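Local coordinates for bartonella effector protein (Bep) substrate of VirB T4SS (PDB 4M16) that probably transfers AMP from ATP to tyrosine or threonine side chains of target proteins, this chain being its N-terminal Fic domain, at residues E55-D58 / S59-K63; L62-L65 / H66-F70; F148-Y151 / I152-F155; G110-I113 / Q114-L117; F138-E141 / T142-F146. One frame throughout, in Å; residues are numbered along the deposited sequence. Where two conformers were deposited one is given.

Contact 1: E55-D58 / S59-K63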
loop_
_atom_site.group_PDB
_atom_site.type_symbol
_atom_site.label_atom_id
_atom_site.label_comp_id
_atom_site.label_asym_id
_atom_site.label_seq_id
_atom_site.Cartn_x
_atom_site.Cartn_y
_atom_site.Cartn_z
ATOM N N GLU A 55 2.737 18.760 2.621
ATOM C CA GLU A 55 1.857 19.387 3.607
ATOM C C GLU A 55 0.649 18.529 3.943
ATOM O O GLU A 55 0.173 18.522 5.062
ATOM C CB GLU A 55 1.358 20.717 3.078
ATOM C CG GLU A 55 0.461 21.459 4.065
ATOM C CD GLU A 55 -0.102 22.753 3.493
ATOM O OE1 GLU A 55 0.137 23.030 2.296
ATOM O OE2 GLU A 55 -0.785 23.478 4.257
ATOM N N THR A 56 0.149 17.802 2.964
ATOM C CA THR A 56 -1.087 17.050 3.139
ATOM C C THR A 56 -0.851 15.628 2.753
ATOM O O THR A 56 -0.384 15.348 1.631
ATOM C CB THR A 56 -2.198 17.654 2.269
ATOM O OG1 THR A 56 -2.321 19.009 2.647
ATOM C CG2 THR A 56 -3.564 16.922 2.443
ATOM N N PHE A 57 -1.138 14.742 3.697
ATOM C CA PHE A 57 -1.182 13.348 3.417
ATOM C C PHE A 57 -2.614 13.020 2.908
ATOM O O PHE A 57 -3.608 13.108 3.649
ATOM C CB PHE A 57 -0.732 12.564 4.656
ATOM C CG PHE A 57 0.715 12.732 4.941
ATOM C CD1 PHE A 57 1.164 13.835 5.614
ATOM C CD2 PHE A 57 1.658 11.819 4.455
ATOM C CE1 PHE A 57 2.519 14.028 5.868
ATOM C CE2 PHE A 57 3.020 12.017 4.705
ATOM C CZ PHE A 57 3.449 13.118 5.411
ATOM N N ASP A 58 -2.695 12.667 1.634
ATOM C CA ASP A 58 -3.947 12.259 1.030
ATOM C C ASP A 58 -3.667 11.227 -0.104
ATOM O O ASP A 58 -2.512 10.857 -0.393
ATOM C CB ASP A 58 -4.735 13.503 0.517
ATOM C CG ASP A 58 -3.961 14.313 -0.465
ATOM O OD1 ASP A 58 -2.855 13.876 -0.890
ATOM O OD2 ASP A 58 -4.467 15.400 -0.861
ATOM N N SER A 59 -4.739 10.754 -0.705
ATOM C CA SER A 59 -4.675 9.873 -1.867
ATOM C C SER A 59 -3.876 10.497 -3.029
ATOM O O SER A 59 -3.284 9.798 -3.844
ATOM C CB SER A 59 -6.124 9.471 -2.282
ATOM O OG SER A 59 -6.927 10.602 -2.605
ATOM N N SER A 60 -3.857 11.823 -3.140
ATOM C CA SER A 60 -3.056 12.394 -4.197
ATOM C C SER A 60 -1.582 12.125 -3.929
ATOM O O SER A 60 -0.850 11.792 -4.838
ATOM C CB SER A 60 -3.297 13.883 -4.361
ATOM O OG SER A 60 -4.598 13.983 -4.874
ATOM N N TYR A 61 -1.152 12.258 -2.690
ATOM C CA TYR A 61 0.231 11.967 -2.354
ATOM C C TYR A 61 0.481 10.456 -2.524
ATOM O O TYR A 61 1.557 10.054 -2.915
ATOM C CB TYR A 61 0.518 12.386 -0.924
ATOM C CG TYR A 61 1.917 12.175 -0.458
ATOM C CD1 TYR A 61 2.992 12.738 -1.125
ATOM C CD2 TYR A 61 2.178 11.391 0.667
ATOM C CE1 TYR A 61 4.287 12.534 -0.697
ATOM C CE2 TYR A 61 3.452 11.187 1.113
ATOM C CZ TYR A 61 4.524 11.766 0.427
ATOM O OH TYR A 61 5.817 11.575 0.917
ATOM N N LEU A 62 -0.517 9.636 -2.184
ATOM C CA LEU A 62 -0.319 8.198 -2.278
ATOM C C LEU A 62 -0.101 7.825 -3.773
ATOM O O LEU A 62 0.800 7.034 -4.105
ATOM C CB LEU A 62 -1.495 7.441 -1.671
ATOM C CG LEU A 62 -1.365 5.923 -1.710
ATOM C CD1 LEU A 62 -0.449 5.446 -0.583
ATOM C CD2 LEU A 62 -2.721 5.278 -1.533
ATOM N N LYS A 63 -0.884 8.446 -4.659
ATOM C CA LYS A 63 -0.725 8.213 -6.126
ATOM C C LYS A 63 0.627 8.712 -6.661
ATOM O O LYS A 63 1.282 8.063 -7.491
ATOM C CB LYS A 63 -1.882 8.863 -6.882
ATOM C CG LYS A 63 -3.254 8.262 -6.550
ATOM C CD LYS A 63 -4.336 9.060 -7.273
ATOM C CE LYS A 63 -5.703 8.801 -6.656
ATOM N NZ LYS A 63 -6.717 9.816 -7.048
#

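Contact 2: L62-L65 / H66-F70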
loop_
_atom_site.group_PDB
_atom_site.type_symbol
_atom_site.label_atom_id
_atom_site.label_comp_id
_atom_site.label_asym_id
_atom_site.label_seq_id
_atom_site.Cartn_x
_atom_site.Cartn_y
_atom_site.Cartn_z
ATOM N N LEU A 62 -0.517 9.636 -2.184
ATOM C CA LEU A 62 -0.319 8.198 -2.278
ATOM C C LEU A 62 -0.101 7.825 -3.773
ATOM O O LEU A 62 0.800 7.034 -4.105
ATOM C CB LEU A 62 -1.495 7.441 -1.671
ATOM C CG LEU A 62 -1.365 5.923 -1.710
ATOM C CD1 LEU A 62 -0.449 5.446 -0.583
ATOM C CD2 LEU A 62 -2.721 5.278 -1.533
ATOM N N LYS A 63 -0.884 8.446 -4.659
ATOM C CA LYS A 63 -0.725 8.213 -6.126
ATOM C C LYS A 63 0.627 8.712 -6.661
ATOM O O LYS A 63 1.282 8.063 -7.491
ATOM C CB LYS A 63 -1.882 8.863 -6.882
ATOM C CG LYS A 63 -3.254 8.262 -6.550
ATOM C CD LYS A 63 -4.336 9.060 -7.273
ATOM C CE LYS A 63 -5.703 8.801 -6.656
ATOM N NZ LYS A 63 -6.717 9.816 -7.048
ATOM N N TYR A 64 1.046 9.883 -6.176
ATOM C CA TYR A 64 2.334 10.459 -6.477
ATOM C C TYR A 64 3.443 9.447 -6.118
ATOM O O TYR A 64 4.337 9.197 -6.916
ATOM C CB TYR A 64 2.533 11.795 -5.710
ATOM C CG TYR A 64 3.959 12.223 -5.634
ATOM C CD1 TYR A 64 4.541 12.976 -6.666
ATOM C CD2 TYR A 64 4.726 11.946 -4.512
ATOM C CE1 TYR A 64 5.854 13.413 -6.585
ATOM C CE2 TYR A 64 6.049 12.368 -4.423
ATOM C CZ TYR A 64 6.610 13.099 -5.454
ATOM O OH TYR A 64 7.920 13.505 -5.387
ATOM N N LEU A 65 3.390 8.925 -4.890
ATOM C CA LEU A 65 4.369 7.940 -4.434
ATOM C C LEU A 65 4.370 6.649 -5.289
ATOM O O LEU A 65 5.426 6.118 -5.595
ATOM C CB LEU A 65 4.163 7.591 -2.949
ATOM C CG LEU A 65 4.490 8.610 -1.880
ATOM C CD1 LEU A 65 4.041 8.124 -0.492
ATOM C CD2 LEU A 65 5.947 8.968 -1.890
ATOM N N HIS A 66 3.193 6.150 -5.649
ATOM C CA HIS A 66 3.125 4.959 -6.485
ATOM C C HIS A 66 3.766 5.192 -7.852
ATOM O O HIS A 66 4.482 4.320 -8.355
ATOM C CB HIS A 66 1.661 4.527 -6.642
ATOM C CG HIS A 66 1.503 3.180 -7.238
ATOM N ND1 HIS A 66 1.359 2.983 -8.585
ATOM C CD2 HIS A 66 1.450 1.957 -6.670
ATOM C CE1 HIS A 66 1.196 1.699 -8.819
ATOM N NE2 HIS A 66 1.262 1.059 -7.678
ATOM N N LYS A 67 3.497 6.368 -8.443
ATOM C CA LYS A 67 4.124 6.795 -9.710
ATOM C C LYS A 67 5.652 6.852 -9.560
ATOM O O LYS A 67 6.396 6.375 -10.437
ATOM C CB LYS A 67 3.540 8.140 -10.181
ATOM C CG LYS A 67 4.295 8.872 -11.285
ATOM C CD LYS A 67 4.073 8.278 -12.637
ATOM C CE LYS A 67 4.727 9.117 -13.741
ATOM N NZ LYS A 67 3.913 10.293 -14.135
ATOM N N ARG A 68 6.146 7.428 -8.469
ATOM C CA ARG A 68 7.592 7.416 -8.218
ATOM C C ARG A 68 8.202 6.019 -8.136
ATOM O O ARG A 68 9.266 5.740 -8.738
ATOM C CB ARG A 68 7.935 8.170 -6.912
ATOM C CG ARG A 68 7.743 9.691 -6.969
ATOM C CD ARG A 68 8.764 10.386 -7.873
ATOM N NE ARG A 68 10.128 10.120 -7.409
ATOM C CZ ARG A 68 10.728 10.716 -6.382
ATOM N NH1 ARG A 68 10.120 11.671 -5.693
ATOM N NH2 ARG A 68 11.948 10.335 -6.034
ATOM N N LEU A 69 7.530 5.172 -7.363
ATOM C CA LEU A 69 8.018 3.829 -7.055
ATOM C C LEU A 69 8.011 2.903 -8.271
ATOM O O LEU A 69 8.892 2.095 -8.390
ATOM C CB LEU A 69 7.206 3.161 -5.943
ATOM C CG LEU A 69 7.465 3.689 -4.528
ATOM C CD1 LEU A 69 6.379 3.303 -3.488
ATOM C CD2 LEU A 69 8.823 3.272 -4.068
ATOM N N PHE A 70 7.021 3.027 -9.140
ATOM C CA PHE A 70 6.756 2.044 -10.204
ATOM C C PHE A 70 6.647 2.633 -11.607
ATOM O O PHE A 70 6.290 1.915 -12.549
ATOM C CB PHE A 70 5.426 1.318 -9.888
ATOM C CG PHE A 70 5.473 0.534 -8.627
ATOM C CD1 PHE A 70 6.242 -0.620 -8.569
ATOM C CD2 PHE A 70 4.829 0.973 -7.469
ATOM C CE1 PHE A 70 6.394 -1.329 -7.403
ATOM C CE2 PHE A 70 4.952 0.231 -6.290
ATOM C CZ PHE A 70 5.708 -0.913 -6.258
#

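Contact 3: F148-Y151 / I152-F155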
loop_
_atom_site.group_PDB
_atom_site.type_symbol
_atom_site.label_atom_id
_atom_site.label_comp_id
_atom_site.label_asym_id
_atom_site.label_seq_id
_atom_site.Cartn_x
_atom_site.Cartn_y
_atom_site.Cartn_z
ATOM N N PHE A 148 -7.621 0.327 6.833
ATOM C CA PHE A 148 -8.594 0.801 5.870
ATOM C C PHE A 148 -7.914 0.883 4.484
ATOM O O PHE A 148 -8.407 0.328 3.519
ATOM C CB PHE A 148 -9.201 2.147 6.318
ATOM C CG PHE A 148 -10.242 2.737 5.356
ATOM C CD1 PHE A 148 -11.090 1.932 4.601
ATOM C CD2 PHE A 148 -10.419 4.140 5.284
ATOM C CE1 PHE A 148 -12.068 2.500 3.767
ATOM C CE2 PHE A 148 -11.373 4.694 4.441
ATOM C CZ PHE A 148 -12.205 3.864 3.689
ATOM N N LEU A 149 -6.753 1.532 4.401
ATOM C CA LEU A 149 -6.077 1.641 3.142
ATOM C C LEU A 149 -5.669 0.258 2.594
ATOM O O LEU A 149 -5.815 0.030 1.398
ATOM C CB LEU A 149 -4.878 2.606 3.222
ATOM C CG LEU A 149 -4.123 2.772 1.882
ATOM C CD1 LEU A 149 -5.035 3.373 0.845
ATOM C CD2 LEU A 149 -2.847 3.585 2.060
ATOM N N ASN A 150 -5.178 -0.645 3.453
ATOM C CA ASN A 150 -4.855 -2.015 3.063
ATOM C C ASN A 150 -6.098 -2.657 2.396
ATOM O O ASN A 150 -5.989 -3.291 1.362
ATOM C CB ASN A 150 -4.370 -2.854 4.244
ATOM C CG ASN A 150 -3.971 -4.251 3.828
ATOM O OD1 ASN A 150 -3.011 -4.426 3.037
ATOM N ND2 ASN A 150 -4.712 -5.244 4.302
ATOM N N TYR A 151 -7.250 -2.520 3.032
ATOM C CA TYR A 151 -8.496 -3.075 2.467
ATOM C C TYR A 151 -8.840 -2.493 1.114
ATOM O O TYR A 151 -9.247 -3.232 0.200
ATOM C CB TYR A 151 -9.669 -2.820 3.407
ATOM C CG TYR A 151 -11.016 -2.920 2.752
ATOM C CD1 TYR A 151 -11.592 -4.137 2.454
ATOM C CD2 TYR A 151 -11.721 -1.750 2.410
ATOM C CE1 TYR A 151 -12.837 -4.181 1.797
ATOM C CE2 TYR A 151 -12.950 -1.800 1.787
ATOM C CZ TYR A 151 -13.510 -2.995 1.487
ATOM O OH TYR A 151 -14.759 -2.989 0.847
ATOM N N ILE A 152 -8.609 -1.184 0.946
ATOM C CA ILE A 152 -8.894 -0.518 -0.322
ATOM C C ILE A 152 -8.060 -1.072 -1.502
ATOM O O ILE A 152 -8.645 -1.424 -2.544
ATOM C CB ILE A 152 -8.728 1.032 -0.274
ATOM C CG1 ILE A 152 -9.692 1.642 0.717
ATOM C CG2 ILE A 152 -9.076 1.590 -1.652
ATOM C CD1 ILE A 152 -9.538 3.152 0.911
ATOM N N HIS A 153 -6.736 -1.202 -1.299
ATOM C CA HIS A 153 -5.822 -1.762 -2.271
ATOM C C HIS A 153 -6.106 -1.124 -3.621
ATOM O O HIS A 153 -6.460 -1.814 -4.575
ATOM C CB HIS A 153 -5.925 -3.297 -2.360
ATOM C CG HIS A 153 -4.677 -4.013 -1.929
ATOM N ND1 HIS A 153 -4.115 -3.824 -0.683
ATOM C CD2 HIS A 153 -3.909 -4.921 -2.558
ATOM C CE1 HIS A 153 -3.063 -4.608 -0.560
ATOM N NE2 HIS A 153 -2.898 -5.252 -1.705
ATOM N N PRO A 154 -5.958 0.206 -3.699
ATOM C CA PRO A 154 -6.423 0.951 -4.837
ATOM C C PRO A 154 -5.639 0.785 -6.163
ATOM O O PRO A 154 -6.133 1.248 -7.161
ATOM C CB PRO A 154 -6.297 2.405 -4.369
ATOM C CG PRO A 154 -5.172 2.404 -3.393
ATOM C CD PRO A 154 -5.355 1.087 -2.677
ATOM N N PHE A 155 -4.425 0.249 -6.140
ATOM C CA PHE A 155 -3.611 0.020 -7.371
ATOM C C PHE A 155 -3.666 -1.416 -7.900
ATOM O O PHE A 155 -3.925 -2.350 -7.142
ATOM C CB PHE A 155 -2.140 0.437 -7.112
ATOM C CG PHE A 155 -2.007 1.815 -6.564
ATOM C CD1 PHE A 155 -2.169 2.918 -7.370
ATOM C CD2 PHE A 155 -1.760 2.021 -5.196
ATOM C CE1 PHE A 155 -2.111 4.217 -6.823
ATOM C CE2 PHE A 155 -1.714 3.289 -4.663
ATOM C CZ PHE A 155 -1.835 4.405 -5.481
#

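Contact 4: G110-I113 / Q114-L117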
loop_
_atom_site.group_PDB
_atom_site.type_symbol
_atom_site.label_atom_id
_atom_site.label_comp_id
_atom_site.label_asym_id
_atom_site.label_seq_id
_atom_site.Cartn_x
_atom_site.Cartn_y
_atom_site.Cartn_z
ATOM N N GLY A 110 -13.818 -2.104 -7.224
ATOM C CA GLY A 110 -13.462 -0.900 -7.974
ATOM C C GLY A 110 -14.509 0.174 -7.883
ATOM O O GLY A 110 -14.189 1.325 -7.841
ATOM N N ASP A 111 -15.782 -0.213 -7.904
ATOM C CA ASP A 111 -16.922 0.703 -7.789
ATOM C C ASP A 111 -16.941 1.588 -6.535
ATOM O O ASP A 111 -17.719 2.532 -6.473
ATOM C CB ASP A 111 -18.241 -0.100 -7.823
ATOM C CG ASP A 111 -18.527 -0.676 -9.182
ATOM O OD1 ASP A 111 -17.738 -0.399 -10.145
ATOM O OD2 ASP A 111 -19.553 -1.390 -9.302
ATOM N N LYS A 112 -16.158 1.230 -5.532
ATOM C CA LYS A 112 -16.126 1.912 -4.226
ATOM C C LYS A 112 -14.777 2.585 -3.999
ATOM O O LYS A 112 -14.632 3.334 -3.026
ATOM C CB LYS A 112 -16.307 0.896 -3.094
ATOM C CG LYS A 112 -17.695 0.221 -3.042
ATOM C CD LYS A 112 -18.777 1.264 -3.037
ATOM C CE LYS A 112 -20.066 0.810 -2.382
ATOM N NZ LYS A 112 -21.040 1.941 -2.362
ATOM N N ILE A 113 -13.795 2.359 -4.868
ATOM C CA ILE A 113 -12.437 2.865 -4.556
ATOM C C ILE A 113 -12.433 4.402 -4.439
ATOM O O ILE A 113 -11.862 4.940 -3.502
ATOM C CB ILE A 113 -11.381 2.358 -5.560
ATOM C CG1 ILE A 113 -11.161 0.847 -5.337
ATOM C CG2 ILE A 113 -10.046 3.089 -5.406
ATOM C CD1 ILE A 113 -10.255 0.196 -6.362
ATOM N N GLN A 114 -13.102 5.119 -5.364
ATOM C CA GLN A 114 -13.069 6.575 -5.304
ATOM C C GLN A 114 -13.696 7.095 -4.018
ATOM O O GLN A 114 -13.143 7.981 -3.332
ATOM C CB GLN A 114 -13.779 7.218 -6.522
ATOM C CG GLN A 114 -13.001 7.066 -7.827
ATOM C CD GLN A 114 -11.652 7.782 -7.849
ATOM O OE1 GLN A 114 -11.477 8.868 -7.278
ATOM N NE2 GLN A 114 -10.692 7.160 -8.485
ATOM N N GLU A 115 -14.860 6.559 -3.688
ATOM C CA GLU A 115 -15.535 6.931 -2.460
ATOM C C GLU A 115 -14.675 6.625 -1.199
ATOM O O GLU A 115 -14.625 7.420 -0.229
ATOM C CB GLU A 115 -16.849 6.151 -2.429
ATOM C CG GLU A 115 -17.530 6.119 -1.097
ATOM C CD GLU A 115 -18.996 5.693 -1.199
ATOM O OE1 GLU A 115 -19.292 4.660 -1.863
ATOM O OE2 GLU A 115 -19.831 6.408 -0.588
ATOM N N ASN A 116 -14.068 5.451 -1.190
ATOM C CA ASN A 116 -13.275 5.007 -0.068
ATOM C C ASN A 116 -12.012 5.849 0.110
ATOM O O ASN A 116 -11.637 6.209 1.239
ATOM C CB ASN A 116 -12.938 3.510 -0.164
ATOM C CG ASN A 116 -14.152 2.577 0.038
ATOM O OD1 ASN A 116 -15.225 2.956 0.566
ATOM N ND2 ASN A 116 -13.981 1.353 -0.346
ATOM N N LEU A 117 -11.344 6.177 -0.984
ATOM C CA LEU A 117 -10.189 7.089 -0.919
ATOM C C LEU A 117 -10.570 8.485 -0.433
ATOM O O LEU A 117 -9.814 9.152 0.348
ATOM C CB LEU A 117 -9.478 7.163 -2.274
ATOM C CG LEU A 117 -8.716 5.897 -2.719
ATOM C CD1 LEU A 117 -8.158 6.009 -4.150
ATOM C CD2 LEU A 117 -7.586 5.563 -1.757
HETATM O O HOH W 1 -14.673 3.902 -7.418
HETATM O O HOH W 2 -16.689 5.183 -5.444
HETATM O O HOH W 3 -18.867 4.577 -4.238
#

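Contact 5: F138-E141 / T142-F146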
loop_
_atom_site.group_PDB
_atom_site.type_symbol
_atom_site.label_atom_id
_atom_site.label_comp_id
_atom_site.label_asym_id
_atom_site.label_seq_id
_atom_site.Cartn_x
_atom_site.Cartn_y
_atom_site.Cartn_z
ATOM N N PHE A 138 -1.611 8.073 18.376
ATOM C CA PHE A 138 -1.056 7.932 17.054
ATOM C C PHE A 138 -1.095 6.455 16.618
ATOM O O PHE A 138 -1.479 6.152 15.485
ATOM C CB PHE A 138 0.362 8.550 16.921
ATOM C CG PHE A 138 0.947 8.386 15.562
ATOM C CD1 PHE A 138 0.589 9.265 14.530
ATOM C CD2 PHE A 138 1.821 7.350 15.267
ATOM C CE1 PHE A 138 1.112 9.112 13.237
ATOM C CE2 PHE A 138 2.322 7.176 13.968
ATOM C CZ PHE A 138 1.990 8.065 12.967
ATOM N N ILE A 139 -0.723 5.517 17.480
ATOM C CA ILE A 139 -0.834 4.121 17.094
ATOM C C ILE A 139 -2.299 3.703 16.828
ATOM O O ILE A 139 -2.600 3.054 15.852
ATOM C CB ILE A 139 -0.118 3.227 18.112
ATOM C CG1 ILE A 139 1.386 3.363 17.868
ATOM C CG2 ILE A 139 -0.489 1.771 17.905
ATOM C CD1 ILE A 139 2.206 2.828 19.002
ATOM N N GLU A 140 -3.204 4.083 17.701
ATOM C CA GLU A 140 -4.615 3.701 17.540
ATOM C C GLU A 140 -5.118 4.197 16.193
ATOM O O GLU A 140 -5.764 3.469 15.476
ATOM C CB GLU A 140 -5.464 4.267 18.689
ATOM C CG GLU A 140 -6.967 4.243 18.491
ATOM C CD GLU A 140 -7.603 2.876 18.654
ATOM O OE1 GLU A 140 -6.924 1.919 19.085
ATOM O OE2 GLU A 140 -8.795 2.764 18.399
ATOM N N GLU A 141 -4.833 5.468 15.854
ATOM C CA GLU A 141 -5.419 6.043 14.653
ATOM C C GLU A 141 -4.733 5.514 13.394
ATOM O O GLU A 141 -5.408 5.298 12.375
ATOM C CB GLU A 141 -5.358 7.573 14.682
ATOM C CG GLU A 141 -6.244 8.209 15.748
ATOM C CD GLU A 141 -7.666 7.653 15.723
ATOM O OE1 GLU A 141 -8.302 7.710 14.653
ATOM O OE2 GLU A 141 -8.136 7.138 16.795
ATOM N N THR A 142 -3.423 5.283 13.467
ATOM C CA THR A 142 -2.727 4.686 12.322
ATOM C C THR A 142 -3.136 3.249 12.076
ATOM O O THR A 142 -3.273 2.847 10.923
ATOM C CB THR A 142 -1.175 4.772 12.337
ATOM O OG1 THR A 142 -0.626 4.261 13.552
ATOM C CG2 THR A 142 -0.702 6.230 12.060
ATOM N N VAL A 143 -3.341 2.467 13.112
ATOM C CA VAL A 143 -3.827 1.088 12.928
ATOM C C VAL A 143 -5.130 1.055 12.133
ATOM O O VAL A 143 -5.243 0.315 11.114
ATOM C CB VAL A 143 -4.049 0.387 14.276
ATOM C CG1 VAL A 143 -4.894 -0.873 14.096
ATOM C CG2 VAL A 143 -2.733 0.064 14.956
ATOM N N LYS A 144 -6.079 1.919 12.515
ATOM C CA LYS A 144 -7.362 1.984 11.805
ATOM C C LYS A 144 -7.231 2.458 10.327
ATOM O O LYS A 144 -7.793 1.839 9.392
ATOM C CB LYS A 144 -8.370 2.860 12.561
ATOM C CG LYS A 144 -8.832 2.223 13.853
ATOM C CD LYS A 144 -9.852 3.046 14.645
ATOM C CE LYS A 144 -9.205 4.281 15.204
ATOM N NZ LYS A 144 -9.838 4.744 16.484
ATOM N N LEU A 145 -6.492 3.555 10.140
ATOM C CA LEU A 145 -6.254 4.105 8.819
ATOM C C LEU A 145 -5.459 3.186 7.906
ATOM O O LEU A 145 -5.779 3.034 6.708
ATOM C CB LEU A 145 -5.578 5.490 8.936
ATOM C CG LEU A 145 -6.513 6.682 9.097
ATOM C CD1 LEU A 145 -5.641 7.879 9.468
ATOM C CD2 LEU A 145 -7.345 6.994 7.835
ATOM N N PHE A 146 -4.422 2.567 8.467
ATOM C CA PHE A 146 -3.654 1.557 7.729
ATOM C C PHE A 146 -4.446 0.291 7.318
ATOM O O PHE A 146 -4.423 -0.078 6.121
ATOM C CB PHE A 146 -2.363 1.194 8.477
ATOM C CG PHE A 146 -1.447 0.304 7.670
ATOM C CD1 PHE A 146 -1.631 -1.063 7.677
ATOM C CD2 PHE A 146 -0.415 0.828 6.946
ATOM C CE1 PHE A 146 -0.834 -1.873 6.927
ATOM C CE2 PHE A 146 0.400 0.008 6.170
ATOM C CZ PHE A 146 0.221 -1.345 6.193
#

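Contact 1: E55-D58 / S59-K63
Asp58 folds back over the first turn of helix 59-70 to reach Tyr61. Its CB starts 3.0 Å from Ser59 N, simply because the two residues are consecutive. From there chi1 of 58° sets CG between the backbone N and the carbonyl carbon, which swings the carboxylate toward the start of the helix. CG passes both Ser59 N and Ser60 N at 3.7 Å. At the tip OD1 accepts from Tyr61 N at 3.0 Å, the N-H pointing at it fairly straight (157°) and nearly in line with the CG-OD1 bond. OD2 lies 4.0 Å from Ser60 CB. This is an N-cap: the aspartate takes up an amide of the first turn, and its negative charge would be expected to suit the positive end of the helix dipole. The Asp58 carbonyl O opens the helical ladder by accepting from Leu62 N at 2.9 Å. Alongside the cap, Phe57 and Tyr61 point the same way, their ring planes 85° apart, with Phe57 CE2 3.7 Å from Tyr61 CE2. Leu170 and Ala173 of helix 159-174 pack on Phe57, while Ser59 OG bonds to Asp121 of helix 110-126.

Contact 2: L62-L65 / H66-F70
Tyr64 and Arg68 form an i to i+4 side-chain pair, one turn apart on helix 59-70 of the Fic domain, in which an aromatic face and a hydroxyl are used together. The two side chains run side by side. Arg68 CG sits over one face of the tyrosine ring, 4.1 Å from its centroid and displaced toward the rim, a CH-pi contact. Beyond it the arginine chain turns at chi2 (-69°) and again at chi3, which brings the guanidinium round to the phenol oxygen. NH1 donates to Tyr64 OH at 2.9 Å; the hydroxyl lies close to the guanidinium plane, but the N-H is bent away from it (135°). The phenol thus meets the edge of the guanidinium, the two planes standing 79° apart. NH1 also makes a salt bridge to Glu51, so the same nitrogen grips two partners. Beneath, the backbone bond from Arg68 N to Tyr64 O (3.0 Å) carries the turn. On another side of the helix His66 is held by Ala157 O and Gly78 N and stacks on Phe155. Arg68 packs on Val44 and Leu48 of helix 30-48, while Leu65 and Leu69 lean on Val162 of helix 159-174.

Contact 3: F148-Y151 / I152-F155
Ile152 and His153 grip the last turn of helix 135-152 tightly, each reaching back to a residue three or four places earlier. Ile152 N bonds to Phe148 O at 3.0 Å. On the side chain, CG1 rests 3.4 Å from Phe148 O, and chi2 of 176° extends the chain and carries CD1 over one face of the Phe148 ring, 4.0 Å from its centroid, a CH-pi contact. His153 ND1 donates to Asn150 O at 2.8 Å. That bond reaches a lone pair in the carbonyl plane, although the oxygen stands 30° out of the imidazole plane and the N-H is bent (133°). His153 leaves the helix with positive phi, while its N still bonds to Leu149 O at 3.1 Å. His153, Pro154 and Phe155 begin the Fic signature, which follows this helix and leads into helix 159-174. The imidazole is further held by Glu160 at NE2 and by stacking on Phe107, and the Asn150 amide bonds to Gln163. Two apolar approaches are looser. On the flank where the Phe148 and Tyr151 rings are partly exposed, Tyr151 CD2 stays 4.3 Å from Ile152 CG1; Leu149 CD1, though buried, approaches Pro154 CD only to 4.2 Å.

Contact 4: G110-I113 / Q114-L117
The Glu115 carboxylate is approached end-on at OE1 by Lys112 NZ, 3.3 Å away and nearly in line with the CD-OE1 bond, a rather long salt bridge. This i to i+3 pair sits on the first turns of helix 110-126 in the Fic domain. The lysine bends at chi2 (-53°); Lys112 CD comes 3.6 Å from Glu115 OE1, and the two chains lie side by side with the same heading. The Asn116 side chain lies near Lys112 O, and the Gln114 amide bonds to Asp82. Water stands in for direct i to i+4 bonding here: water 1 donates to Gly110 O and accepts from Gln114 N at 2.9 Å, and water 2 links Asp111 O to Glu115 N in the same manner. Direct bonds take over from Lys112 O, which accepts from Asn116 N at 2.9 Å. On the buried side Ile113, packed on Arg81, runs beside Leu117, its CG2 3.7 Å from Leu117 CD1.

Contact 5: F138-E141 / T142-F146
Thr142 bonds to Phe138 O twice. The threonine is modelled in two conformers, and what is said of its side chain holds for one of them. In that conformer OG1 donates at 2.8 Å, and the backbone N at 2.9 Å, the two reaching the oxygen from opposite faces of the carbonyl plane. A chi1 of 53° turns the hydroxyl back toward the preceding turn. In the same conformer the apolar branch, CG2, sits over one face of the Phe138 ring, 3.7 Å from the centroid, a CH-pi contact. Ile139 CG2 touches Val143 CG2 more lightly, at 4.1 Å. Lys144 NZ bridges two carboxylates in a salt-bridge network, Glu140 OE2 at 2.9 Å from its anti side and Glu141 OE2 at 3.0 Å from its syn side, 33° out of the carboxylate plane. Glu140 is also modelled twice, so its half rests on one conformer, in which OE1 bonds to His204. Phe138 stacks on His176, and Leu145 packs on Phe120 of helix 110-126. A single ammonium between two carboxylates probably eases their mutual repulsion, and the Phe138 carbonyl, which accepts two hydrogen bonds, gives the threonine hydroxyl of that conformer an acceptor within its own helix.

Overall arrangement
The five contacts lie in the all-helical part of the Fic domain and come along the chain in the order 1, 2, 4, 5, 3. Contacts 1 and 2 share helix 59-70, with centres 10 Å apart; contacts 5 and 3 share helix 135-152, with centres 14 Å apart. Contact 3 is the meeting point: it packs against contact 4 on helix 110-126 (centres 9 Å apart), and through Leu149, Pro154 and Phe155 against Leu62 of contacts 1 and 2. Contact 5 stands off, its nearest atoms about 8 Å from contacts 1 and 4. The start of the Fic signature, from His153, is therefore held through Pro154 and Phe155 between helices 59-70 and 110-126.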